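Local coordinates for EvdO2 (Micromonospora carbonacea, PDB 4XAB), which probably acts as a metal-dependent oxygenase of the phytanoyl-CoA dioxygenase family, catalysing an oxidative cyclization in orthosomycin biosynthesis, at residues G113-L117 against R227-L231; I116-Y122 against N220-R226. All blocks are in the same frame, centred on the assembly; numbering follows the deposited sequence.

Interaction 1 of 2, residues G113-L117 against R227-L231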
loop_
_atom_site.group_PDB
_atom_site.type_symbol
_atom_site.label_atom_id
_atom_site.label_comp_id
_atom_site.label_asym_id
_atom_site.label_seq_id
_atom_site.Cartn_x
_atom_site.Cartn_y
_atom_site.Cartn_z
ATOM N N GLY A 113 -3.474 -8.832 -4.078
ATOM C CA GLY A 113 -2.114 -8.325 -4.011
ATOM C C GLY A 113 -1.953 -7.075 -4.851
ATOM O O GLY A 113 -2.788 -6.761 -5.693
ATOM N N HIS A 114 -0.865 -6.356 -4.625
ATOM C CA HIS A 114 -0.595 -5.135 -5.365
ATOM C C HIS A 114 0.921 -4.903 -5.327
ATOM O O HIS A 114 1.517 -4.866 -4.254
ATOM C CB HIS A 114 -1.380 -3.958 -4.761
ATOM C CG HIS A 114 -1.158 -2.650 -5.455
ATOM N ND1 HIS A 114 -1.412 -1.436 -4.851
ATOM C CD2 HIS A 114 -0.714 -2.363 -6.702
ATOM C CE1 HIS A 114 -1.126 -0.458 -5.694
ATOM N NE2 HIS A 114 -0.704 -0.993 -6.824
ATOM N N ALA A 115 1.534 -4.780 -6.501
ATOM C CA ALA A 115 2.979 -4.605 -6.591
ATOM C C ALA A 115 3.311 -3.191 -7.018
ATOM O O ALA A 115 2.678 -2.634 -7.921
ATOM C CB ALA A 115 3.583 -5.606 -7.552
ATOM N N ILE A 116 4.314 -2.621 -6.363
ATOM C CA ILE A 116 4.740 -1.257 -6.619
ATOM C C ILE A 116 6.247 -1.215 -6.749
ATOM O O ILE A 116 6.959 -1.813 -5.943
ATOM C CB ILE A 116 4.315 -0.300 -5.483
ATOM C CG1 ILE A 116 2.799 -0.288 -5.321
ATOM C CG2 ILE A 116 4.861 1.115 -5.732
ATOM C CD1 ILE A 116 2.363 0.295 -3.994
ATOM N N LEU A 117 6.733 -0.524 -7.778
ATOM C CA LEU A 117 8.151 -0.206 -7.862
ATOM C C LEU A 117 8.308 1.300 -8.062
ATOM O O LEU A 117 7.772 1.854 -9.016
ATOM C CB LEU A 117 8.816 -0.993 -9.001
ATOM C CG LEU A 117 10.329 -0.867 -9.191
ATOM C CD1 LEU A 117 10.869 -2.119 -9.848
ATOM C CD2 LEU A 117 10.689 0.357 -10.028
ATOM N N ARG A 227 10.910 -1.192 -3.859
ATOM C CA ARG A 227 9.803 -2.090 -4.185
ATOM C C ARG A 227 8.979 -2.459 -2.966
ATOM O O ARG A 227 9.511 -2.679 -1.883
ATOM C CB ARG A 227 10.347 -3.358 -4.848
ATOM C CG ARG A 227 11.129 -3.068 -6.124
ATOM C CD ARG A 227 12.118 -4.179 -6.452
ATOM N NE ARG A 227 13.241 -4.243 -5.517
ATOM C CZ ARG A 227 14.259 -5.094 -5.646
ATOM N NH1 ARG A 227 14.282 -5.946 -6.664
ATOM N NH2 ARG A 227 15.250 -5.099 -4.759
ATOM N N ALA A 228 7.665 -2.529 -3.146
ATOM C CA ALA A 228 6.783 -2.942 -2.066
ATOM C C ALA A 228 5.796 -3.950 -2.608
ATOM O O ALA A 228 5.397 -3.876 -3.772
ATOM C CB ALA A 228 6.051 -1.740 -1.461
ATOM N N TYR A 229 5.423 -4.908 -1.770
ATOM C CA TYR A 229 4.390 -5.868 -2.106
ATOM C C TYR A 229 3.271 -5.656 -1.105
ATOM O O TYR A 229 3.482 -5.759 0.105
ATOM C CB TYR A 229 4.915 -7.298 -2.055
ATOM C CG TYR A 229 3.868 -8.364 -2.282
ATOM C CD1 TYR A 229 3.175 -8.440 -3.484
ATOM C CD2 TYR A 229 3.589 -9.312 -1.307
ATOM C CE1 TYR A 229 2.228 -9.419 -3.702
ATOM C CE2 TYR A 229 2.642 -10.301 -1.520
ATOM C CZ TYR A 229 1.968 -10.349 -2.717
ATOM O OH TYR A 229 1.023 -11.323 -2.941
ATOM N N VAL A 230 2.094 -5.318 -1.610
ATOM C CA VAL A 230 1.000 -4.918 -0.744
ATOM C C VAL A 230 -0.074 -5.990 -0.765
ATOM O O VAL A 230 -0.496 -6.433 -1.832
ATOM C CB VAL A 230 0.385 -3.561 -1.180
ATOM C CG1 VAL A 230 -0.699 -3.148 -0.209
ATOM C CG2 VAL A 230 1.462 -2.478 -1.257
ATOM N N LEU A 231 -0.509 -6.419 0.413
ATOM C CA LEU A 231 -1.647 -7.320 0.511
ATOM C C LEU A 231 -2.782 -6.581 1.181
ATOM O O LEU A 231 -2.600 -5.943 2.213
ATOM C CB LEU A 231 -1.278 -8.574 1.298
ATOM C CG LEU A 231 -0.413 -9.570 0.533
ATOM C CD1 LEU A 231 0.183 -10.587 1.507
ATOM C CD2 LEU A 231 -1.265 -10.264 -0.537
#

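Interaction 2 of 2, residues I116-Y122 against N220-R226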
loop_
_atom_site.group_PDB
_atom_site.type_symbol
_atom_site.label_atom_id
_atom_site.label_comp_id
_atom_site.label_asym_id
_atom_site.label_seq_id
_atom_site.Cartn_x
_atom_site.Cartn_y
_atom_site.Cartn_z
ATOM N N ILE A 116 4.314 -2.621 -6.363
ATOM C CA ILE A 116 4.740 -1.257 -6.619
ATOM C C ILE A 116 6.247 -1.215 -6.749
ATOM O O ILE A 116 6.959 -1.813 -5.943
ATOM C CB ILE A 116 4.315 -0.300 -5.483
ATOM C CG1 ILE A 116 2.799 -0.288 -5.321
ATOM C CG2 ILE A 116 4.861 1.115 -5.732
ATOM C CD1 ILE A 116 2.363 0.295 -3.994
ATOM N N LEU A 117 6.733 -0.524 -7.778
ATOM C CA LEU A 117 8.151 -0.206 -7.862
ATOM C C LEU A 117 8.308 1.300 -8.062
ATOM O O LEU A 117 7.772 1.854 -9.016
ATOM C CB LEU A 117 8.816 -0.993 -9.001
ATOM C CG LEU A 117 10.329 -0.867 -9.191
ATOM C CD1 LEU A 117 10.869 -2.119 -9.848
ATOM C CD2 LEU A 117 10.689 0.357 -10.028
ATOM N N LYS A 118 9.016 1.952 -7.139
ATOM C CA LYS A 118 9.380 3.360 -7.276
ATOM C C LYS A 118 10.753 3.450 -7.900
ATOM O O LYS A 118 11.743 3.117 -7.247
ATOM C CB LYS A 118 9.405 4.082 -5.928
ATOM C CG LYS A 118 8.082 4.203 -5.238
ATOM C CD LYS A 118 8.226 5.065 -3.993
ATOM C CE LYS A 118 8.610 6.492 -4.331
ATOM N NZ LYS A 118 7.427 7.280 -4.773
ATOM N N PRO A 119 10.820 3.908 -9.157
ATOM C CA PRO A 119 12.081 4.019 -9.893
ATOM C C PRO A 119 13.064 4.926 -9.173
ATOM O O PRO A 119 12.637 5.767 -8.384
ATOM C CB PRO A 119 11.659 4.633 -11.236
ATOM C CG PRO A 119 10.197 4.422 -11.325
ATOM C CD PRO A 119 9.672 4.396 -9.938
ATOM N N PRO A 120 14.368 4.761 -9.438
ATOM C CA PRO A 120 15.352 5.720 -8.932
ATOM C C PRO A 120 14.995 7.132 -9.371
ATOM O O PRO A 120 14.554 7.320 -10.507
ATOM C CB PRO A 120 16.671 5.269 -9.581
ATOM C CG PRO A 120 16.436 3.866 -10.025
ATOM C CD PRO A 120 14.974 3.763 -10.338
ATOM N N ARG A 121 15.153 8.090 -8.468
ATOM C CA ARG A 121 14.922 9.505 -8.749
ATOM C C ARG A 121 13.500 9.807 -9.183
ATOM O O ARG A 121 13.242 10.839 -9.796
ATOM C CB ARG A 121 15.909 9.996 -9.803
ATOM C CG ARG A 121 17.343 9.911 -9.324
ATOM C CD ARG A 121 17.520 10.717 -8.054
ATOM N NE ARG A 121 18.893 10.684 -7.557
ATOM C CZ ARG A 121 19.330 11.428 -6.548
ATOM N NH1 ARG A 121 18.498 12.262 -5.934
ATOM N NH2 ARG A 121 20.593 11.345 -6.155
ATOM N N TYR A 122 12.571 8.918 -8.846
ATOM C CA TYR A 122 11.170 9.172 -9.133
ATOM C C TYR A 122 10.703 10.332 -8.268
ATOM O O TYR A 122 10.625 10.204 -7.050
ATOM C CB TYR A 122 10.323 7.927 -8.879
ATOM C CG TYR A 122 8.885 8.113 -9.311
ATOM C CD1 TYR A 122 8.553 8.176 -10.659
ATOM C CD2 TYR A 122 7.870 8.265 -8.377
ATOM C CE1 TYR A 122 7.248 8.365 -11.066
ATOM C CE2 TYR A 122 6.562 8.457 -8.778
ATOM C CZ TYR A 122 6.261 8.503 -10.122
ATOM O OH TYR A 122 4.960 8.690 -10.527
ATOM N N ASN A 220 11.121 9.232 -4.485
ATOM C CA ASN A 220 12.339 8.453 -4.267
ATOM C C ASN A 220 13.532 9.263 -4.727
ATOM O O ASN A 220 13.857 9.283 -5.908
ATOM C CB ASN A 220 12.260 7.107 -4.997
ATOM C CG ASN A 220 13.542 6.304 -4.894
ATOM O OD1 ASN A 220 14.358 6.535 -4.009
ATOM N ND2 ASN A 220 13.716 5.345 -5.799
ATOM N N LEU A 221 14.182 9.943 -3.787
ATOM C CA LEU A 221 15.327 10.783 -4.112
ATOM C C LEU A 221 16.634 10.005 -4.175
ATOM O O LEU A 221 17.700 10.597 -4.155
ATOM C CB LEU A 221 15.463 11.915 -3.088
ATOM C CG LEU A 221 14.191 12.737 -2.861
ATOM C CD1 LEU A 221 14.392 13.748 -1.745
ATOM C CD2 LEU A 221 13.743 13.422 -4.147
ATOM N N THR A 222 16.556 8.685 -4.257
ATOM C CA THR A 222 17.760 7.863 -4.246
ATOM C C THR A 222 17.986 7.227 -5.610
ATOM O O THR A 222 17.096 7.212 -6.457
ATOM C CB THR A 222 17.695 6.739 -3.181
ATOM O OG1 THR A 222 16.909 5.654 -3.683
ATOM C CG2 THR A 222 17.110 7.246 -1.865
ATOM N N ASP A 223 19.178 6.681 -5.822
ATOM C CA ASP A 223 19.501 6.121 -7.120
ATOM C C ASP A 223 19.139 4.646 -7.237
ATOM O O ASP A 223 19.525 3.995 -8.207
ATOM C CB ASP A 223 20.988 6.334 -7.424
ATOM C CG ASP A 223 21.315 7.793 -7.704
ATOM O OD1 ASP A 223 20.606 8.410 -8.527
ATOM O OD2 ASP A 223 22.266 8.330 -7.097
ATOM N N GLN A 224 18.362 4.136 -6.282
ATOM C CA GLN A 224 17.976 2.726 -6.263
ATOM C C GLN A 224 16.465 2.581 -6.272
ATOM O O GLN A 224 15.772 3.335 -5.583
ATOM C CB GLN A 224 18.544 2.009 -5.028
ATOM C CG GLN A 224 20.072 2.015 -4.946
ATOM C CD GLN A 224 20.621 3.358 -4.507
ATOM O OE1 GLN A 224 20.039 4.029 -3.649
ATOM N NE2 GLN A 224 21.740 3.768 -5.103
ATOM N N PRO A 225 15.946 1.593 -7.023
ATOM C CA PRO A 225 14.495 1.369 -7.022
ATOM C C PRO A 225 14.041 0.916 -5.646
ATOM O O PRO A 225 14.824 0.321 -4.908
ATOM C CB PRO A 225 14.292 0.257 -8.063
ATOM C CG PRO A 225 15.640 0.066 -8.727
ATOM C CD PRO A 225 16.662 0.537 -7.753
ATOM N N ARG A 226 12.794 1.215 -5.298
ATOM C CA ARG A 226 12.240 0.810 -4.024
ATOM C C ARG A 226 10.946 0.067 -4.277
ATOM O O ARG A 226 10.013 0.625 -4.856
ATOM C CB ARG A 226 11.998 2.020 -3.133
ATOM C CG ARG A 226 13.211 2.915 -3.035
ATOM C CD ARG A 226 14.257 2.298 -2.123
ATOM N NE ARG A 226 15.522 2.996 -2.271
ATOM C CZ ARG A 226 16.509 2.941 -1.387
ATOM N NH1 ARG A 226 16.368 2.220 -0.284
ATOM N NH2 ARG A 226 17.630 3.609 -1.609
#

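Interaction 1 of 2, residues G113-L117 against R227-L231
Ile116 and Val230 meet on the face of the sheet that also carries His114 and Ala228: the tip of the isoleucine, CD1, lies 4.0 Å from Val230 CG2, and the two side chains cross obliquely. The tip gets there because Ile116 CG1 stands beside its own backbone N (chi1 -60°) and the chain then runs on extended. The Val230 CB likewise sits 4.0 Å from His114 CB, but the imidazole swings away from the valine, and one of its faces is covered near the rim by Ile116 CG1. His114 NE2 is hydrogen-bonded to the side-chain amide of Gln74.

Leu117 and Arg227 occupy the other face. Their side chains lie alongside and point the same way, with Leu117 CD1 3.9 Å from Arg227 CG, so the contact uses the aliphatic part of the arginine while its guanidinium reaches on to a salt bridge with Asp151. Farther along this face, Leu231 CD2 rests 4.1 Å from Gly113 CA.

Between these two layers of side chains the strands run antiparallel, a pairing that belongs to the double-stranded beta-helix of the oxygenase. Val230 N donates to His114 O at 2.7 Å, in the carbonyl plane, whereas the return bond from His114 N to Val230 O is weak and bent (124°). Ile116 and Ala228 exchange two straighter bonds, Ala228 N lying 3.0 Å from Ile116 O.

Strand 110-118 is flanked by strand 74-76 and strand 226-234 by strand 139-149, whose Trp147 touches Ala228 and Val230. Helices 32-45 and 89-102 pack against the face of Leu117 and Arg227, through Tyr42 on Ala115 and Tyr229 and through Phe91 and Cys94 on Leu231.

Interaction 2 of 2, residues I116-Y122 against N220-R226
Pro119 O is gripped from opposite faces of its carbonyl plane: Asn220 ND2 reaches it at 2.8 Å from well above that plane, and Tyr122 N closes the type II turn Pro119-Tyr122 from the other side. The same ND2 donates more squarely to Gln224 O, 2.9 Å away and close to the amide plane. This leaves Asn220 OD1 facing Thr222, whose OG1 lies 2.7 Å off on a lone pair while the backbone N comes from above, forming an Asx turn. With CG anti to the backbone N (chi1 176°), the amide is carried in between the two loops. An alanine here would probably leave Pro119 O and Gln224 O without this donor and undo the Asx turn, so that the two loops could move apart.

Beside the amide, Lys118 runs past in the opposite direction, its CE 3.8 Å from Asn220 CB. At the exposed end, Arg121 NE meets Asp223 OD1 at 3.0 Å in a salt bridge; the oxygen lies in the guanidinium plane, but the carboxylate is turned 65° from it. Pro120 CG packs 4.0 Å from Pro225 CD.

Lys118 and Arg226 form a hydrogen-bonded antiparallel pair, Lys118 N lying 2.8 Å from Arg226 O, where strands 110-118 and 226-234 give way to loops. Tyr58 of strand 57-58 touches Pro119, and Arg226 NH1 bonds to Glu152 O, beyond strand 139-149.

Overall arrangement
Interactions 1 and 2 run from a buried stretch of two paired strands, 110-118 and 226-234, out to the partly exposed loops at their end: their centres lie 14 Å apart, at about 7 and 16 Å from the centre of the chain, and Ile116 and Leu117 belong to both. The face bearing His114 and Ile116 lies near the nickel site of His129, Asp131 and His215, with the His114 side chain about 7 Å and that of Ile116 about 8 Å from the nickel. A bound imidazole, probably from the crystallisation liquor, lies about 5 Å from the Ile116 side chain and may mark a pocket there.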